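Local structure of inactive dihydroorotase-like domain (Chaetomium thermophilum, 5NNL) at residues C194-T199 with P222-H227; C180-F185 with W298-G303; D131-D136 with V153-T158; T157-I162 with T199-E204; N11-V16 with R43-S48. The protein is a catalytically inactive relative of the dihydroorotases, probably built on the beta/alpha-barrel fold of the amidohydrolase family with a smaller beta-strand region beside the barrel. All blocks are in the same frame, centred on the assembly; numbering follows the deposited sequence.

Contact 1: C194-T199 with P222-H227; sequences CHFLPT and PYQLAH
Phe196 lays its ring on the side chain of Gln224, and Leu225 meets the same ring at its rim. Phe196 and Gln224 run past one another in opposite directions. Gln224 CG sits 3.9 Å from the centroid of the Phe196 ring and only 6° off the ring normal, a CH-pi contact over the face. Beyond CG the chain stays extended, so the amide slides back across the ring toward Phe196 CB; its plane is tilted 22° from the ring, and Gln224 NE2 lies 3.5 Å from Phe196 CD2. The other face of Phe196 is backed by Cys194 CB from its own beta turn, 3.6 Å above the plane and toward the rim. With chi1 at 45°, Phe196 CG stands between its backbone N and carbonyl carbon, which folds the ring back over Cys194.

Leu225 crosses the ring at about a right angle. Its CD1 methyl, near the ring plane, is 3.7 Å from Phe196 CE1 and equally close, 3.7 Å, to Cys194 SG; Leu197 CD1 touches it more loosely at 4.3 Å. Cys194 SG is also in a disulfide with Cys191, within the same loop. The contact thus lays the type I turn of Cys194 to Leu197, in the loop between helices 181-185 and 200-207, against helix 221-228, whose Leu221 and Phe228 also touch it.

Contact 2: C180-F185 with W298-G303; sequences CVYSLF and WSPFAG
Tyr182 and Phe301 form the aromatic part of this contact, an offset edge-to-face pair. The edge of Phe301 is turned toward the face of Tyr182, with centroids 6.0 Å apart and planes at 71°; the closest carbons are Tyr182 CE1 and Phe301 CE2, at 4.1 Å. Phe301 CG lies anti to its carbonyl carbon (chi1 -57°), and the ring reaches across to the short helix between the side chains of Tyr182 and Phe185.

Apolar packing flanks this pair. Phe301 CZ reaches 3.9 Å from Phe185 CB, while the Phe185 ring turns off in another direction. Pro300 comes from the opposite direction to Tyr182, and Pro300 CG is 3.8 Å from Tyr182 CE2. At the phenol end, Pro300 CD makes a close van der Waals contact with Tyr182 OH, at 3.3 Å.

The polar part converges on a third residue. Tyr182 OH and Ser299 OG, 4.1 Å apart, are not bonded to each other, but each hydrogen-bonds to Asp241 OD2, which thereby bridges the helix and the loop. Ser299 OG also accepts from Phe301 N at 3.1 Å, at an N-H...O angle of 161°. That bond closes an ST turn, which lies within the type I beta turn of Ser299 to Ala302 and presents Pro300 and Phe301 on the side of Tyr182.

Leu245 of helix 242-251 touches Tyr182, Phe185 and Phe301 alike. Such packing joins the end of a barrel strand, 175-180, and the helical turn after it to the loop between strands 281-291 and 305-315, consistent with the accessory beta-strand region beside the barrel in amidohydrolase-like proteins.

Contact 3: D131-D136 with V153-T158; sequences DARTTD and VSAVTT
Arg133 carries the contact, reaching from the loop before helix 134-146 to the backbone of Ser154 and Ala155. From CB the chain leaves with CG anti to the carbonyl carbon and bends at once, chi2 being -60°. CD then runs alongside Asp161 of helix 159-170. Arg133 NE comes within 3.2 Å of Asp131 O, but the angle is too poor for a hydrogen bond: that carbonyl oxygen lies 3.0 Å above the guanidinium plane of Arg133, over its centre. At the tip, Arg133 NH2 donates to Ser154 O over 2.9 Å at 162°; the acceptor lies in the guanidinium plane and the donor sits nearly along the C=O axis. Arg133 NH1 is equally close to Ala155 O, 2.9 Å, without bonding geometry, and also lies 3.7 Å from Ala155 CB.

Ala155 O does take a hydrogen bond from Thr157 OG1 (3.0 Å), which approaches from above the carbonyl plane. Nearer the strand ends, Ala132 O is 4.2 Å from Val153 CG1. The contact therefore spans the loops that follow neighbouring barrel strands 128-130 and 151-153, with helix 159-170 alongside and strand 175-180 next in order, whose Asp178 holds Ser154 OG and Ala155 N.

Contact 4: T157-I162 with T199-E204; sequences TTKDDI and TPEDQE
Thr157 begins the contact with its carbonyl oxygen, 3.3 Å from Asp202 CB. Thr158 follows, its side chain lying next to that of Asp202 and pointing the same way: Thr158 CG2 is 4.0 Å from Asp202 OD2. Thr158 OG1, held between its own backbone N and carbonyl carbon (chi1 64°), accepts from Asp161 N over 3.0 Å and so N-caps its helix.

At Lys159 the backbone N donates to Asp202 OD1, 2.9 Å away and almost straight at 177°, although the carboxylate oxygen is met from well above its plane. The side chain of Lys159 is fully extended, and its NZ forms a salt bridge with Glu201 OE2 at 3.1 Å, approaching that oxygen almost end-on. Asp160 N completes the grip through a water that it donates to and that in turn donates to Asp202 OD1. With two bonds on one oxygen, Asp202 sits where the positive end of helix 159-170 would probably favour its negative charge.

Asp202 N donates a hydrogen bond to Thr199 OG1 (3.0 Å), the N-cap of the second helix. Two capped helix starts, 159-170 and 200-207, thus meet at the surface, with Pro198, just before the second helix, packed on Thr157.

Contact 5: N11-V16 with R43-S48; sequences NIAAFV and RIMPVS
Arg43 runs its extended chain past Ile12 O: with CG anti to the backbone N (chi1 166°) and no bend before NE, CB, CG and CD all skirt that oxygen. The guanidinium then turns back so that Arg43 NH1 donates to Ile12 O, 2.9 Å, within the carbonyl plane and close to the guanidinium plane. Further bonds from NE to Ser97 and, weakly, NH2 to Ser77 fix its rotation.

Between the backbones, Ala14 N donates to Arg43 O and Met45 N to Ala14 O, a parallel bridge of Ala14 with Ile44; one step earlier, Arg43 N separately binds Asn11 O. In the barrel this joins the first two strands, 39-44 and strand 3-11, which turns a corner at Ile12 into the short strand 13-14. Asn11 OD1 accepts from Ala13 N (3.2 Å) in an Asx turn, and also from Ile218 N after the last barrel strand, 215-217.

Met45 CG packs 3.8 Å from Ala13 CB, and the extended chi2 carries Met45 SD to 3.9 Å from Phe15 CB. Met45 SD also lies at the edge of the Phe15 ring, 5.4 Å from its centroid, a Met-aromatic contact. Phe15 CG, anti to the backbone N (chi1 -175°), carries CE1 to Val47 O, 3.2 Å, again at the edge. Ile44 CG2 meets Val16 CG2 at 3.7 Å.

How the contacts relate
Contacts 3 and 4 share Thr157 and Thr158, with centres about 11 Å apart, and Asp161 links them: its OD1 lies 3.1 Å from Thr134 N, a probable hydrogen bond. Contact 4 shares Thr199 with contact 1, where Pro198 CB rests 3.4 Å from Thr157 O. Contact 1 is nested in the chain loop closed by contact 2, and the two touch through Leu225 and Ala226 on Trp298 and Pro222 on Tyr182. Contact 5, nearest the centre of the chain, meets contact 1 where Tyr223 CD2 is 3.4 Å from Phe15 CE2; its centre is about 23 Å from that of contact 4. Cys180 SG on Ala155 CB, 3.6 Å, joins contacts 2 and 3.

Contact 1: C194-T199 with P222-H227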
# COMPACT_ATOMS: atom_id res chain seq x y z
N CYS A 194 9.40 9.44 16.68
CA CYS A 194 8.93 8.52 15.65
C CYS A 194 10.09 8.23 14.70
O CYS A 194 10.28 8.93 13.70
CB CYS A 194 7.73 9.11 14.92
SG CYS A 194 6.32 9.60 15.95
N HIS A 195 10.87 7.19 15.00
CA HIS A 195 12.01 6.84 14.16
C HIS A 195 11.61 6.03 12.93
O HIS A 195 12.48 5.70 12.12
CB HIS A 195 13.05 6.08 14.98
CG HIS A 195 13.44 6.78 16.25
ND1 HIS A 195 14.14 7.97 16.26
CD2 HIS A 195 13.21 6.47 17.55
CE1 HIS A 195 14.33 8.36 17.50
NE2 HIS A 195 13.78 7.47 18.31
N PHE A 196 10.32 5.72 12.77
CA PHE A 196 9.82 5.12 11.54
C PHE A 196 9.47 6.17 10.49
O PHE A 196 9.26 5.81 9.33
CB PHE A 196 8.59 4.24 11.83
CG PHE A 196 7.59 4.89 12.74
CD1 PHE A 196 6.62 5.74 12.24
CD2 PHE A 196 7.62 4.65 14.10
CE1 PHE A 196 5.70 6.34 13.08
CE2 PHE A 196 6.71 5.24 14.95
CZ PHE A 196 5.74 6.09 14.44
N LEU A 197 9.40 7.44 10.88
CA LEU A 197 9.27 8.52 9.92
C LEU A 197 10.64 8.90 9.37
O LEU A 197 11.66 8.68 10.01
CB LEU A 197 8.62 9.74 10.57
CG LEU A 197 7.15 9.65 10.96
CD1 LEU A 197 6.74 10.91 11.70
CD2 LEU A 197 6.26 9.44 9.75
N PRO A 198 10.69 9.50 8.18
CA PRO A 198 11.97 9.97 7.64
C PRO A 198 12.48 11.18 8.40
O PRO A 198 11.71 11.96 8.97
CB PRO A 198 11.64 10.33 6.19
CG PRO A 198 10.19 10.70 6.24
CD PRO A 198 9.58 9.77 7.24
N THR A 199 13.80 11.34 8.40
CA THR A 199 14.38 12.59 8.85
C THR A 199 14.06 13.67 7.81
O THR A 199 13.70 13.36 6.67
CB THR A 199 15.89 12.47 9.02
OG1 THR A 199 16.51 12.28 7.74
CG2 THR A 199 16.25 11.31 9.94
N PRO A 222 0.40 4.84 8.63
CA PRO A 222 -0.64 5.54 9.40
C PRO A 222 -1.02 4.81 10.67
O PRO A 222 -1.16 5.42 11.73
CB PRO A 222 -1.81 5.62 8.41
CG PRO A 222 -1.19 5.50 7.06
CD PRO A 222 -0.02 4.58 7.24
N TYR A 223 -1.18 3.48 10.58
CA TYR A 223 -1.53 2.71 11.76
C TYR A 223 -0.39 2.68 12.77
O TYR A 223 -0.61 2.86 13.97
CB TYR A 223 -1.92 1.28 11.36
CG TYR A 223 -2.37 0.45 12.54
CD1 TYR A 223 -3.71 0.42 12.91
CD2 TYR A 223 -1.46 -0.28 13.30
CE1 TYR A 223 -4.13 -0.32 13.99
CE2 TYR A 223 -1.87 -1.02 14.39
CZ TYR A 223 -3.21 -1.04 14.73
OH TYR A 223 -3.65 -1.77 15.80
N GLN A 224 0.84 2.46 12.29
CA GLN A 224 1.99 2.45 13.20
C GLN A 224 2.12 3.77 13.95
O GLN A 224 2.41 3.78 15.15
CB GLN A 224 3.26 2.14 12.42
CG GLN A 224 4.53 2.23 13.24
CD GLN A 224 5.74 1.72 12.49
OE1 GLN A 224 5.73 1.61 11.26
NE2 GLN A 224 6.80 1.39 13.22
N LEU A 225 1.89 4.88 13.26
CA LEU A 225 1.99 6.19 13.90
C LEU A 225 0.91 6.36 14.97
O LEU A 225 1.21 6.77 16.10
CB LEU A 225 1.86 7.29 12.84
CG LEU A 225 1.93 8.75 13.31
CD1 LEU A 225 3.35 9.13 13.71
CD2 LEU A 225 1.41 9.67 12.22
N ALA A 226 -0.34 6.07 14.63
CA ALA A 226 -1.42 6.23 15.59
C ALA A 226 -1.20 5.36 16.82
O ALA A 226 -1.44 5.79 17.95
CB ALA A 226 -2.76 5.89 14.94
N HIS A 227 -0.75 4.12 16.62
CA HIS A 227 -0.50 3.22 17.74
C HIS A 227 0.62 3.76 18.63
O HIS A 227 0.50 3.77 19.86
CB HIS A 227 -0.17 1.82 17.22
CG HIS A 227 -0.03 0.79 18.30
ND1 HIS A 227 -0.62 0.92 19.54
CD2 HIS A 227 0.63 -0.39 18.32
CE1 HIS A 227 -0.33 -0.14 20.28
NE2 HIS A 227 0.42 -0.95 19.56

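Contact 2: C180-F185 with W298-G303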
# COMPACT_ATOMS: atom_id res chain seq x y z
N CYS A 180 5.17 5.43 1.29
CA CYS A 180 3.90 5.74 1.92
C CYS A 180 3.65 7.24 1.85
O CYS A 180 4.57 8.04 2.04
CB CYS A 180 3.89 5.28 3.37
SG CYS A 180 4.33 3.55 3.61
N VAL A 181 2.40 7.62 1.59
CA VAL A 181 2.08 9.03 1.38
C VAL A 181 2.47 9.86 2.59
O VAL A 181 3.00 10.96 2.46
CB VAL A 181 0.58 9.19 1.03
CG1 VAL A 181 0.18 10.67 1.02
CG2 VAL A 181 0.28 8.54 -0.31
N TYR A 182 2.18 9.36 3.80
CA TYR A 182 2.53 10.11 5.00
C TYR A 182 4.02 10.44 5.05
O TYR A 182 4.40 11.48 5.60
CB TYR A 182 2.15 9.32 6.26
CG TYR A 182 0.74 9.52 6.76
CD1 TYR A 182 -0.22 10.21 6.01
CD2 TYR A 182 0.36 9.03 8.01
CE1 TYR A 182 -1.50 10.39 6.49
CE2 TYR A 182 -0.92 9.21 8.49
CZ TYR A 182 -1.85 9.88 7.73
OH TYR A 182 -3.12 10.04 8.24
N SER A 183 4.87 9.57 4.50
CA SER A 183 6.31 9.81 4.54
C SER A 183 6.68 11.14 3.88
O SER A 183 7.69 11.75 4.26
CB SER A 183 7.06 8.67 3.85
OG SER A 183 6.93 7.46 4.57
N LEU A 184 5.91 11.59 2.89
CA LEU A 184 6.24 12.82 2.19
C LEU A 184 5.80 14.07 2.95
O LEU A 184 6.26 15.17 2.62
CB LEU A 184 5.60 12.83 0.80
CG LEU A 184 6.14 11.83 -0.23
CD1 LEU A 184 5.49 12.08 -1.59
CD2 LEU A 184 7.66 11.90 -0.36
N PHE A 185 4.93 13.93 3.95
CA PHE A 185 4.36 15.08 4.64
C PHE A 185 4.54 15.04 6.15
O PHE A 185 4.06 15.94 6.84
CB PHE A 185 2.87 15.20 4.30
CG PHE A 185 2.59 15.25 2.83
CD1 PHE A 185 2.69 16.44 2.14
CD2 PHE A 185 2.25 14.10 2.14
CE1 PHE A 185 2.45 16.49 0.79
CE2 PHE A 185 2.01 14.14 0.78
CZ PHE A 185 2.11 15.34 0.11
N TRP A 298 -8.84 9.21 13.56
CA TRP A 298 -7.73 10.06 13.94
C TRP A 298 -6.85 10.36 12.73
O TRP A 298 -6.68 9.51 11.85
CB TRP A 298 -6.88 9.40 15.03
CG TRP A 298 -5.66 10.20 15.36
CD1 TRP A 298 -5.58 11.28 16.20
CD2 TRP A 298 -4.34 10.02 14.83
NE1 TRP A 298 -4.30 11.77 16.23
CE2 TRP A 298 -3.51 11.01 15.40
CE3 TRP A 298 -3.77 9.10 13.94
CZ2 TRP A 298 -2.16 11.11 15.11
CZ3 TRP A 298 -2.42 9.21 13.65
CH2 TRP A 298 -1.63 10.21 14.23
N SER A 299 -6.30 11.57 12.69
CA SER A 299 -5.41 11.97 11.63
C SER A 299 -4.39 12.94 12.20
O SER A 299 -4.76 13.81 13.00
CB SER A 299 -6.16 12.63 10.47
OG SER A 299 -5.26 13.22 9.55
N PRO A 300 -3.11 12.83 11.82
CA PRO A 300 -2.14 13.85 12.23
C PRO A 300 -2.42 15.22 11.63
O PRO A 300 -1.76 16.19 12.02
CB PRO A 300 -0.80 13.30 11.73
CG PRO A 300 -1.16 12.37 10.62
CD PRO A 300 -2.48 11.78 10.99
N PHE A 301 -3.37 15.32 10.71
CA PHE A 301 -3.75 16.59 10.09
C PHE A 301 -5.14 17.05 10.51
O PHE A 301 -5.69 17.95 9.88
CB PHE A 301 -3.67 16.47 8.57
CG PHE A 301 -2.32 16.05 8.06
CD1 PHE A 301 -1.31 16.98 7.92
CD2 PHE A 301 -2.07 14.74 7.73
CE1 PHE A 301 -0.07 16.61 7.46
CE2 PHE A 301 -0.83 14.35 7.26
CZ PHE A 301 0.17 15.29 7.13
N ALA A 302 -5.72 16.44 11.54
CA ALA A 302 -7.05 16.83 12.00
C ALA A 302 -7.10 18.33 12.24
O ALA A 302 -6.19 18.92 12.81
CB ALA A 302 -7.41 16.08 13.29
N GLY A 303 -8.19 18.95 11.78
CA GLY A 303 -8.34 20.39 11.86
C GLY A 303 -7.58 21.18 10.82
O GLY A 303 -7.86 22.37 10.64

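Contact 3: D131-D136 with V153-T158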
# COMPACT_ATOMS: atom_id res chain seq x y z
N ASP A 131 10.13 -5.01 2.24
CA ASP A 131 10.42 -3.78 2.97
C ASP A 131 11.86 -3.74 3.46
O ASP A 131 12.17 -3.00 4.41
CB ASP A 131 9.44 -3.60 4.13
CG ASP A 131 9.55 -4.71 5.16
OD1 ASP A 131 10.28 -5.69 4.92
OD2 ASP A 131 8.89 -4.59 6.22
N ALA A 132 12.74 -4.51 2.84
CA ALA A 132 14.13 -4.59 3.27
C ALA A 132 14.80 -3.21 3.20
O ALA A 132 14.44 -2.37 2.37
CB ALA A 132 14.91 -5.58 2.40
N ARG A 133 15.77 -3.00 4.08
CA ARG A 133 16.56 -1.78 4.12
C ARG A 133 18.04 -2.12 4.03
O ARG A 133 18.45 -3.26 4.27
CB ARG A 133 16.32 -0.96 5.40
CG ARG A 133 14.87 -0.82 5.82
CD ARG A 133 14.04 -0.12 4.76
NE ARG A 133 12.66 0.02 5.20
CZ ARG A 133 11.61 0.11 4.38
NH1 ARG A 133 10.40 0.23 4.90
NH2 ARG A 133 11.76 0.06 3.06
N THR A 134 18.83 -1.09 3.71
CA THR A 134 20.29 -1.15 3.70
C THR A 134 20.81 -2.49 3.19
O THR A 134 20.58 -2.86 2.04
CB THR A 134 20.84 -0.85 5.10
OG1 THR A 134 20.52 -1.93 5.99
CG2 THR A 134 20.25 0.45 5.64
N THR A 135 21.52 -3.23 4.05
CA THR A 135 22.20 -4.43 3.58
C THR A 135 21.22 -5.54 3.23
O THR A 135 21.46 -6.31 2.30
CB THR A 135 23.21 -4.90 4.62
OG1 THR A 135 22.63 -4.86 5.93
CG2 THR A 135 24.44 -4.01 4.59
N ASP A 136 20.10 -5.64 3.96
CA ASP A 136 19.05 -6.57 3.55
C ASP A 136 18.51 -6.19 2.18
O ASP A 136 18.27 -7.07 1.34
CB ASP A 136 17.91 -6.57 4.57
CG ASP A 136 18.32 -7.11 5.92
OD1 ASP A 136 19.34 -7.83 6.00
OD2 ASP A 136 17.61 -6.83 6.91
N VAL A 153 10.14 -2.72 -3.88
CA VAL A 153 10.55 -2.30 -2.54
C VAL A 153 9.50 -1.33 -2.01
O VAL A 153 9.19 -0.33 -2.66
CB VAL A 153 11.94 -1.65 -2.56
CG1 VAL A 153 12.38 -1.29 -1.14
CG2 VAL A 153 12.96 -2.57 -3.21
N SER A 154 9.00 -1.61 -0.82
CA SER A 154 7.86 -0.90 -0.27
C SER A 154 8.27 0.01 0.89
O SER A 154 9.24 -0.26 1.60
CB SER A 154 6.78 -1.88 0.20
OG SER A 154 5.56 -1.21 0.47
N ALA A 155 7.51 1.09 1.06
CA ALA A 155 7.67 2.02 2.17
C ALA A 155 9.12 2.50 2.29
O ALA A 155 9.70 2.55 3.37
CB ALA A 155 7.20 1.39 3.48
N VAL A 156 9.70 2.88 1.15
CA VAL A 156 11.03 3.48 1.18
C VAL A 156 10.96 4.78 1.96
O VAL A 156 10.03 5.58 1.81
CB VAL A 156 11.57 3.70 -0.25
CG1 VAL A 156 12.98 4.28 -0.19
CG2 VAL A 156 11.57 2.39 -1.03
N THR A 157 11.96 4.99 2.82
CA THR A 157 11.97 6.12 3.74
C THR A 157 13.28 6.89 3.78
O THR A 157 13.26 8.06 4.20
CB THR A 157 11.64 5.65 5.17
OG1 THR A 157 10.49 4.80 5.16
CG2 THR A 157 11.37 6.84 6.08
N THR A 158 14.41 6.31 3.38
CA THR A 158 15.71 6.93 3.59
C THR A 158 16.35 7.38 2.28
O THR A 158 16.10 6.81 1.21
CB THR A 158 16.67 5.98 4.31
OG1 THR A 158 16.93 4.84 3.47
CG2 THR A 158 16.08 5.52 5.64

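Contact 4: T157-I162 with T199-E204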
# COMPACT_ATOMS: atom_id res chain seq x y z
N THR A 157 11.96 4.99 2.82
CA THR A 157 11.97 6.12 3.74
C THR A 157 13.28 6.89 3.78
O THR A 157 13.26 8.06 4.20
CB THR A 157 11.64 5.65 5.17
OG1 THR A 157 10.49 4.80 5.16
CG2 THR A 157 11.37 6.84 6.08
N THR A 158 14.41 6.31 3.38
CA THR A 158 15.71 6.93 3.59
C THR A 158 16.35 7.38 2.28
O THR A 158 16.10 6.81 1.21
CB THR A 158 16.67 5.98 4.31
OG1 THR A 158 16.93 4.84 3.47
CG2 THR A 158 16.08 5.52 5.64
N LYS A 159 17.18 8.41 2.40
CA LYS A 159 18.04 8.83 1.29
C LYS A 159 18.91 7.68 0.80
O LYS A 159 19.03 7.44 -0.40
CB LYS A 159 18.91 10.00 1.76
CG LYS A 159 19.91 10.50 0.75
CD LYS A 159 20.73 11.64 1.35
CE LYS A 159 21.49 12.40 0.29
NZ LYS A 159 22.39 13.43 0.90
N ASP A 160 19.54 6.96 1.73
CA ASP A 160 20.43 5.87 1.37
C ASP A 160 19.72 4.83 0.51
O ASP A 160 20.25 4.38 -0.51
CB ASP A 160 20.99 5.21 2.63
CG ASP A 160 21.96 6.11 3.39
OD1 ASP A 160 22.55 7.03 2.78
OD2 ASP A 160 22.16 5.88 4.60
N ASP A 161 18.50 4.44 0.90
CA ASP A 161 17.81 3.38 0.18
C ASP A 161 17.34 3.85 -1.20
O ASP A 161 17.47 3.12 -2.19
CB ASP A 161 16.64 2.85 1.00
CG ASP A 161 17.08 1.88 2.10
OD1 ASP A 161 18.29 1.59 2.21
OD2 ASP A 161 16.21 1.39 2.85
N ILE A 162 16.80 5.08 -1.29
CA ILE A 162 16.29 5.53 -2.59
C ILE A 162 17.44 5.72 -3.57
O ILE A 162 17.26 5.53 -4.78
CB ILE A 162 15.44 6.80 -2.44
CG1 ILE A 162 14.55 7.01 -3.67
CG2 ILE A 162 16.32 8.05 -2.24
CD1 ILE A 162 13.48 5.94 -3.87
N THR A 199 13.80 11.34 8.40
CA THR A 199 14.38 12.59 8.85
C THR A 199 14.06 13.67 7.81
O THR A 199 13.70 13.36 6.67
CB THR A 199 15.89 12.47 9.02
OG1 THR A 199 16.51 12.28 7.74
CG2 THR A 199 16.25 11.31 9.94
N PRO A 200 14.17 14.94 8.19
CA PRO A 200 13.99 16.00 7.18
C PRO A 200 14.87 15.81 5.95
O PRO A 200 14.43 16.08 4.83
CB PRO A 200 14.33 17.28 7.95
CG PRO A 200 13.98 16.95 9.36
CD PRO A 200 14.31 15.50 9.55
N GLU A 201 16.11 15.35 6.14
CA GLU A 201 16.98 15.11 5.00
C GLU A 201 16.51 13.92 4.18
O GLU A 201 16.55 13.95 2.94
CB GLU A 201 18.42 14.89 5.46
CG GLU A 201 19.35 14.44 4.33
CD GLU A 201 20.82 14.64 4.63
OE1 GLU A 201 21.14 15.19 5.70
OE2 GLU A 201 21.66 14.25 3.79
N ASP A 202 16.06 12.85 4.85
CA ASP A 202 15.49 11.72 4.12
C ASP A 202 14.29 12.16 3.29
O ASP A 202 14.19 11.84 2.11
CB ASP A 202 15.09 10.61 5.10
CG ASP A 202 16.29 9.86 5.67
OD1 ASP A 202 17.34 9.79 5.00
OD2 ASP A 202 16.16 9.31 6.79
N GLN A 203 13.39 12.93 3.90
CA GLN A 203 12.17 13.34 3.21
C GLN A 203 12.50 14.19 1.98
O GLN A 203 11.88 14.03 0.92
CB GLN A 203 11.26 14.11 4.16
CG GLN A 203 9.86 14.33 3.64
CD GLN A 203 9.07 15.28 4.51
OE1 GLN A 203 9.17 16.50 4.37
NE2 GLN A 203 8.29 14.73 5.43
N GLU A 204 13.47 15.09 2.11
CA GLU A 204 13.87 15.91 0.96
C GLU A 204 14.45 15.04 -0.14
O GLU A 204 14.20 15.27 -1.33
CB GLU A 204 14.89 16.96 1.41
CG GLU A 204 15.28 17.96 0.33
CD GLU A 204 16.39 18.90 0.79
OE1 GLU A 204 16.36 19.32 1.96
OE2 GLU A 204 17.28 19.20 -0.03
O HOH W 1 19.61 8.00 4.82

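Contact 5: N11-V16 with R43-S48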
# COMPACT_ATOMS: atom_id res chain seq x y z
N ASN A 11 -4.43 1.00 -4.20
CA ASN A 11 -3.54 1.05 -3.04
C ASN A 11 -2.91 -0.33 -2.88
O ASN A 11 -3.60 -1.29 -2.53
CB ASN A 11 -4.29 1.45 -1.77
CG ASN A 11 -3.42 1.37 -0.53
OD1 ASN A 11 -2.20 1.52 -0.61
ND2 ASN A 11 -4.03 1.13 0.62
N ILE A 12 -1.60 -0.42 -3.14
CA ILE A 12 -0.93 -1.72 -3.08
C ILE A 12 -0.55 -2.15 -1.68
O ILE A 12 0.13 -3.18 -1.53
CB ILE A 12 0.35 -1.72 -3.94
CG1 ILE A 12 1.31 -0.62 -3.47
CG2 ILE A 12 -0.00 -1.52 -5.39
CD1 ILE A 12 2.74 -0.85 -3.88
N ALA A 13 -0.94 -1.41 -0.64
CA ALA A 13 -0.62 -1.79 0.73
C ALA A 13 -1.72 -1.23 1.63
O ALA A 13 -1.64 -0.11 2.12
CB ALA A 13 0.75 -1.27 1.15
N ALA A 14 -2.77 -2.03 1.82
CA ALA A 14 -3.86 -1.70 2.72
C ALA A 14 -3.71 -2.54 3.98
O ALA A 14 -3.76 -3.77 3.93
CB ALA A 14 -5.22 -1.95 2.07
N PHE A 15 -3.52 -1.87 5.12
CA PHE A 15 -3.30 -2.56 6.38
C PHE A 15 -4.63 -2.96 7.00
O PHE A 15 -5.55 -2.14 7.10
CB PHE A 15 -2.50 -1.67 7.33
CG PHE A 15 -2.11 -2.35 8.61
CD1 PHE A 15 -1.16 -3.36 8.61
CD2 PHE A 15 -2.67 -1.96 9.81
CE1 PHE A 15 -0.80 -3.99 9.79
CE2 PHE A 15 -2.31 -2.58 10.99
CZ PHE A 15 -1.37 -3.59 10.98
N VAL A 16 -4.72 -4.22 7.42
CA VAL A 16 -5.95 -4.75 8.02
C VAL A 16 -5.59 -5.37 9.36
O VAL A 16 -5.11 -6.51 9.41
CB VAL A 16 -6.62 -5.77 7.08
CG1 VAL A 16 -7.91 -6.31 7.71
CG2 VAL A 16 -6.92 -5.13 5.73
N ARG A 43 -4.39 -4.05 -2.55
CA ARG A 43 -3.65 -5.22 -2.10
C ARG A 43 -3.60 -5.20 -0.58
O ARG A 43 -3.24 -4.19 0.02
CB ARG A 43 -2.24 -5.25 -2.68
CG ARG A 43 -1.32 -6.25 -1.99
CD ARG A 43 0.08 -6.29 -2.58
NE ARG A 43 0.95 -7.09 -1.73
CZ ARG A 43 1.48 -6.66 -0.59
NH1 ARG A 43 1.24 -5.42 -0.16
NH2 ARG A 43 2.26 -7.46 0.13
N ILE A 44 -3.98 -6.32 0.02
CA ILE A 44 -4.04 -6.44 1.47
C ILE A 44 -2.66 -6.83 1.98
O ILE A 44 -2.08 -7.83 1.53
CB ILE A 44 -5.11 -7.46 1.89
CG1 ILE A 44 -6.45 -7.16 1.21
CG2 ILE A 44 -5.26 -7.47 3.40
CD1 ILE A 44 -6.99 -5.77 1.49
N MET A 45 -2.14 -6.06 2.92
CA MET A 45 -0.84 -6.35 3.50
C MET A 45 -0.91 -7.66 4.29
O MET A 45 -1.71 -7.76 5.22
CB MET A 45 -0.39 -5.21 4.41
CG MET A 45 -0.25 -3.87 3.69
SD MET A 45 0.28 -2.54 4.78
CE MET A 45 1.95 -3.07 5.18
N PRO A 46 -0.10 -8.67 3.95
CA PRO A 46 -0.23 -9.96 4.65
C PRO A 46 0.12 -9.91 6.13
O PRO A 46 -0.27 -10.81 6.87
CB PRO A 46 0.74 -10.87 3.87
CG PRO A 46 1.71 -9.94 3.21
CD PRO A 46 0.97 -8.67 2.94
N VAL A 47 0.84 -8.88 6.58
CA VAL A 47 1.20 -8.74 7.99
C VAL A 47 0.19 -7.80 8.64
O VAL A 47 0.04 -6.65 8.22
CB VAL A 47 2.64 -8.22 8.14
CG1 VAL A 47 2.97 -7.91 9.60
CG2 VAL A 47 3.64 -9.23 7.57
N SER A 48 -0.49 -8.30 9.67
CA SER A 48 -1.52 -7.54 10.35
C SER A 48 -1.07 -7.23 11.79
O SER A 48 0.13 -7.28 12.10
CB SER A 48 -2.84 -8.32 10.27
OG SER A 48 -2.69 -9.66 10.72